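Local coordinates for Thiol:disulfide interchange protein, thioredoxin family protein (Chlorobaculum tepidum, PDB 3OR5) that probably acts as a thioredoxin-fold thiol:disulfide oxidoreductase, perhaps in cytochrome c-type biogenesis, at residues V59-F70 and K139-L150. Sequence-based numbering, arbitrary orientation.
Sequences VQKTWASRGFTF and KADFDRIVKMAL
Trp63 of helix 47-63 lies against Val146 and Asp143 of helix 139-150. Its CB is 4.2 Å from Val146 CG1. From there the indole spreads over that same methyl, with CG and CD2 nearest to it. The methyl sits over the face of the five-membered ring, 3.6 Å from its centroid, in a CH-pi contact. Further along, CE3 and CZ3 meet Leu150 CD1 obliquely. At the far end, CH2 comes 4.4 Å from Lys147 CD, also obliquely. On the pyrrole side, NE1 donates a hydrogen bond to Asp143 OD1, 2.9 Å away and bent to 157°. The oxygen lies close to the indole plane, but the N-H reaches it from above the carboxylate plane. A chi1 of -158° turns the carboxylate of Asp143 away from its own backbone N and over to the indole edge. OD1 also accepts a hydrogen bond from a water that links it to Thr62 OG1.

The two methyls of Val146 serve different rings. While CG1 takes the indole, CG2 sits over the centre of the Phe68 ring, 3.6 Å from its centroid. Val59 fits as a knob among Lys139, Phe142, Asp143 and Val146. Deeper in, the edge of Phe70 points at the face of Phe142, with ring planes at 83°. Phe70 and Phe142 both also touch Met56. Leu150 CD2 closes the other end at Gly67 O.

The contact joins helix 139-150 to helix 47-63 and to the start of strand 68-74, on one face of the central sheet of a thioredoxin fold. Most of it is apolar and aromatic. The buried indole N-H is satisfied by Asp143, which is partly exposed, and two hydrogen bonds to OD1 probably help stabilise its negative charge.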
loop_
_atom_site.group_PDB
_atom_site.type_symbol
_atom_site.label_atom_id
_atom_site.label_comp_id
_atom_site.label_asym_id
_atom_site.label_seq_id
_atom_site.Cartn_x
_atom_site.Cartn_y
_atom_site.Cartn_z
ATOM N N VAL A 59 4.480 -6.433 -9.967
ATOM C CA VAL A 59 5.447 -6.600 -8.884
ATOM C C VAL A 59 4.902 -7.562 -7.776
ATOM O O VAL A 59 5.646 -8.407 -7.192
ATOM C CB VAL A 59 5.834 -5.200 -8.284
ATOM C CG1 VAL A 59 6.715 -5.359 -7.028
ATOM C CG2 VAL A 59 6.594 -4.406 -9.397
ATOM N N GLN A 60 3.630 -7.446 -7.458
ATOM C CA GLN A 60 2.993 -8.373 -6.499
ATOM C C GLN A 60 3.216 -9.826 -6.985
ATOM O O GLN A 60 3.476 -10.698 -6.144
ATOM C CB GLN A 60 1.490 -8.051 -6.374
ATOM C CG GLN A 60 0.802 -8.982 -5.405
ATOM C CD GLN A 60 1.034 -8.600 -3.973
ATOM O OE1 GLN A 60 1.492 -7.510 -3.639
ATOM N NE2 GLN A 60 0.623 -9.483 -3.095
ATOM N N LYS A 61 3.025 -10.050 -8.280
ATOM C CA LYS A 61 3.148 -11.463 -8.776
ATOM C C LYS A 61 4.570 -11.967 -8.601
ATOM O O LYS A 61 4.741 -13.139 -8.199
ATOM C CB LYS A 61 2.780 -11.479 -10.240
ATOM C CG LYS A 61 1.245 -11.227 -10.471
ATOM C CD LYS A 61 0.868 -11.245 -11.943
ATOM C CE LYS A 61 -0.621 -11.107 -11.897
ATOM N NZ LYS A 61 -1.203 -10.808 -13.262
ATOM N N THR A 62 5.566 -11.129 -8.810
ATOM C CA THR A 62 6.961 -11.529 -8.613
ATOM C C THR A 62 7.267 -11.918 -7.169
ATOM O O THR A 62 8.040 -12.876 -6.915
ATOM C CB THR A 62 7.881 -10.407 -9.075
ATOM O OG1 THR A 62 7.644 -10.147 -10.469
ATOM C CG2 THR A 62 9.376 -10.753 -8.793
ATOM N N TRP A 63 6.699 -11.188 -6.200
ATOM C CA TRP A 63 7.130 -11.276 -4.818
ATOM C C TRP A 63 6.120 -11.846 -3.818
ATOM O O TRP A 63 6.409 -11.884 -2.620
ATOM C CB TRP A 63 7.619 -9.859 -4.328
ATOM C CG TRP A 63 8.784 -9.310 -5.090
ATOM C CD1 TRP A 63 8.753 -8.426 -6.117
ATOM C CD2 TRP A 63 10.164 -9.620 -4.872
ATOM N NE1 TRP A 63 10.056 -8.106 -6.560
ATOM C CE2 TRP A 63 10.918 -8.866 -5.814
ATOM C CE3 TRP A 63 10.842 -10.437 -3.940
ATOM C CZ2 TRP A 63 12.320 -8.919 -5.878
ATOM C CZ3 TRP A 63 12.270 -10.458 -3.976
ATOM C CH2 TRP A 63 12.968 -9.723 -4.980
ATOM N N ALA A 64 4.941 -12.283 -4.251
ATOM C CA ALA A 64 3.861 -12.641 -3.342
ATOM C C ALA A 64 4.222 -13.732 -2.320
ATOM O O ALA A 64 3.659 -13.743 -1.242
ATOM C CB ALA A 64 2.651 -13.111 -4.166
ATOM N N SER A 65 5.088 -14.645 -2.775
ATOM C CA SER A 65 5.499 -15.736 -1.892
ATOM C C SER A 65 6.920 -15.540 -1.433
ATOM O O SER A 65 7.597 -16.519 -0.985
ATOM C CB SER A 65 5.349 -17.117 -2.594
ATOM O OG SER A 65 3.980 -17.254 -2.979
ATOM N N ARG A 66 7.427 -14.297 -1.462
ATOM C CA ARG A 66 8.791 -14.003 -1.065
ATOM C C ARG A 66 8.809 -12.919 0.008
ATOM O O ARG A 66 9.850 -12.198 0.183
ATOM C CB ARG A 66 9.600 -13.574 -2.311
ATOM C CG ARG A 66 9.765 -14.805 -3.280
ATOM C CD ARG A 66 10.528 -14.430 -4.521
ATOM N NE ARG A 66 11.926 -14.131 -4.191
ATOM C CZ ARG A 66 12.764 -13.695 -5.127
ATOM N NH1 ARG A 66 12.403 -13.619 -6.419
ATOM N NH2 ARG A 66 14.051 -13.453 -4.785
ATOM N N GLY A 67 7.719 -12.846 0.755
ATOM C CA GLY A 67 7.751 -12.046 1.976
ATOM C C GLY A 67 7.313 -10.609 1.816
ATOM O O GLY A 67 7.688 -9.763 2.642
ATOM N N PHE A 68 6.581 -10.374 0.735
ATOM C CA PHE A 68 6.166 -8.945 0.455
ATOM C C PHE A 68 4.730 -8.892 -0.009
ATOM O O PHE A 68 4.251 -9.854 -0.657
ATOM C CB PHE A 68 7.044 -8.351 -0.688
ATOM C CG PHE A 68 6.492 -7.067 -1.256
ATOM C CD1 PHE A 68 6.703 -5.841 -0.592
ATOM C CD2 PHE A 68 5.662 -7.118 -2.361
ATOM C CE1 PHE A 68 6.024 -4.685 -1.054
ATOM C CE2 PHE A 68 5.026 -6.011 -2.872
ATOM C CZ PHE A 68 5.250 -4.760 -2.224
ATOM N N THR A 69 4.024 -7.799 0.335
ATOM C CA THR A 69 2.699 -7.561 -0.337
ATOM C C THR A 69 2.432 -6.061 -0.436
ATOM O O THR A 69 2.890 -5.275 0.401
ATOM C CB THR A 69 1.548 -8.181 0.428
ATOM O OG1 THR A 69 0.330 -8.126 -0.355
ATOM C CG2 THR A 69 1.267 -7.550 1.874
ATOM N N PHE A 70 1.715 -5.679 -1.493
ATOM C CA PHE A 70 1.049 -4.343 -1.449
ATOM C C PHE A 70 -0.247 -4.445 -0.614
ATOM O O PHE A 70 -0.863 -5.544 -0.425
ATOM C CB PHE A 70 0.683 -3.907 -2.863
ATOM C CG PHE A 70 1.865 -3.454 -3.662
ATOM C CD1 PHE A 70 2.354 -2.178 -3.483
ATOM C CD2 PHE A 70 2.455 -4.281 -4.619
ATOM C CE1 PHE A 70 3.483 -1.785 -4.226
ATOM C CE2 PHE A 70 3.530 -3.873 -5.403
ATOM C CZ PHE A 70 4.063 -2.613 -5.195
ATOM N N LYS A 139 7.880 0.158 -12.676
ATOM C CA LYS A 139 7.910 -1.240 -12.333
ATOM C C LYS A 139 9.275 -1.690 -11.812
ATOM O O LYS A 139 9.402 -2.247 -10.716
ATOM C CB LYS A 139 7.431 -2.070 -13.519
ATOM C CG LYS A 139 7.120 -3.494 -13.137
ATOM C CD LYS A 139 6.346 -4.195 -14.284
ATOM C CE LYS A 139 7.135 -4.170 -15.624
ATOM N NZ LYS A 139 6.498 -5.149 -16.591
ATOM N N ALA A 140 10.333 -1.341 -12.530
ATOM C CA ALA A 140 11.642 -1.680 -12.086
ATOM C C ALA A 140 11.993 -0.975 -10.755
ATOM O O ALA A 140 12.737 -1.596 -9.928
ATOM C CB ALA A 140 12.691 -1.285 -13.173
ATOM N N ASP A 141 11.524 0.278 -10.549
ATOM C CA ASP A 141 11.772 0.994 -9.252
ATOM C C ASP A 141 11.052 0.250 -8.123
ATOM O O ASP A 141 11.659 -0.018 -7.073
ATOM C CB ASP A 141 11.200 2.440 -9.206
ATOM C CG ASP A 141 11.926 3.401 -10.152
ATOM O OD1 ASP A 141 13.157 3.156 -10.381
ATOM O OD2 ASP A 141 11.243 4.366 -10.648
ATOM N N PHE A 142 9.803 -0.166 -8.363
ATOM C CA PHE A 142 9.130 -0.891 -7.260
ATOM C C PHE A 142 9.861 -2.198 -6.999
ATOM O O PHE A 142 9.974 -2.649 -5.887
ATOM C CB PHE A 142 7.667 -1.227 -7.631
ATOM C CG PHE A 142 6.724 -0.133 -7.383
ATOM C CD1 PHE A 142 6.463 0.368 -6.085
ATOM C CD2 PHE A 142 6.026 0.419 -8.460
ATOM C CE1 PHE A 142 5.505 1.401 -5.893
ATOM C CE2 PHE A 142 5.084 1.453 -8.260
ATOM C CZ PHE A 142 4.837 1.959 -6.969
ATOM N N ASP A 143 10.274 -2.900 -8.032
ATOM C CA ASP A 143 11.018 -4.116 -7.783
ATOM C C ASP A 143 12.280 -3.990 -6.916
ATOM O O ASP A 143 12.549 -4.747 -6.003
ATOM C CB ASP A 143 11.276 -4.653 -9.171
ATOM C CG ASP A 143 11.535 -6.036 -9.149
ATOM O OD1 ASP A 143 10.512 -6.781 -9.078
ATOM O OD2 ASP A 143 12.755 -6.316 -9.137
ATOM N N ARG A 144 13.049 -2.949 -7.179
ATOM C CA ARG A 144 14.240 -2.644 -6.391
ATOM C C ARG A 144 13.881 -2.195 -4.969
ATOM O O ARG A 144 14.536 -2.510 -4.050
ATOM C CB ARG A 144 15.061 -1.536 -7.065
ATOM C CG ARG A 144 15.710 -1.863 -8.381
ATOM C CD ARG A 144 16.848 -0.871 -8.755
ATOM N NE ARG A 144 17.808 -0.629 -7.665
ATOM C CZ ARG A 144 18.383 0.551 -7.403
ATOM N NH1 ARG A 144 18.119 1.636 -8.172
ATOM N NH2 ARG A 144 19.224 0.662 -6.383
ATOM N N ILE A 145 12.803 -1.450 -4.848
ATOM C CA ILE A 145 12.343 -1.025 -3.493
ATOM C C ILE A 145 11.979 -2.252 -2.684
ATOM O O ILE A 145 12.344 -2.399 -1.525
ATOM C CB ILE A 145 11.156 -0.042 -3.578
ATOM C CG1 ILE A 145 11.597 1.322 -4.155
ATOM C CG2 ILE A 145 10.435 0.167 -2.194
ATOM C CD1 ILE A 145 10.436 2.086 -4.724
ATOM N N VAL A 146 11.272 -3.187 -3.314
ATOM C CA VAL A 146 10.903 -4.402 -2.567
ATOM C C VAL A 146 12.164 -5.160 -2.134
ATOM O O VAL A 146 12.210 -5.587 -0.986
ATOM C CB VAL A 146 9.970 -5.265 -3.442
ATOM C CG1 VAL A 146 9.867 -6.699 -2.798
ATOM C CG2 VAL A 146 8.657 -4.588 -3.557
ATOM N N LYS A 147 13.143 -5.339 -3.053
ATOM C CA LYS A 147 14.407 -6.030 -2.737
ATOM C C LYS A 147 15.089 -5.381 -1.530
ATOM O O LYS A 147 15.498 -6.067 -0.598
ATOM C CB LYS A 147 15.335 -6.031 -3.966
ATOM C CG LYS A 147 16.421 -7.058 -3.953
ATOM C CD LYS A 147 16.739 -7.426 -5.432
ATOM C CE LYS A 147 17.854 -8.461 -5.478
ATOM N NZ LYS A 147 17.651 -9.429 -4.331
HETATM N N MSE A 148 15.137 -4.049 -1.558
HETATM C CA MSE A 148 15.780 -3.317 -0.451
HETATM C C MSE A 148 15.017 -3.413 0.840
HETATM O O MSE A 148 15.613 -3.571 1.896
HETATM C CB MSE A 148 16.032 -1.838 -0.770
HETATM C CG MSE A 148 16.886 -1.579 -1.987
HETATM SE SE MSE A 148 18.711 -2.405 -1.913
HETATM C CE MSE A 148 18.335 -4.120 -2.864
ATOM N N ALA A 149 13.698 -3.281 0.764
ATOM C CA ALA A 149 12.876 -3.404 1.944
ATOM C C ALA A 149 12.925 -4.772 2.615
ATOM O O ALA A 149 12.797 -4.886 3.821
ATOM C CB ALA A 149 11.394 -3.044 1.675
ATOM N N LEU A 150 13.134 -5.814 1.804
ATOM C CA LEU A 150 13.182 -7.164 2.342
ATOM C C LEU A 150 14.519 -7.401 3.086
ATOM O O LEU A 150 14.576 -8.307 3.958
ATOM C CB LEU A 150 13.098 -8.158 1.177
ATOM C CG LEU A 150 11.623 -8.351 0.729
ATOM C CD1 LEU A 150 11.545 -9.094 -0.640
ATOM C CD2 LEU A 150 10.692 -9.019 1.736
HETATM O O HOH W 1 8.517 -7.634 -10.639
#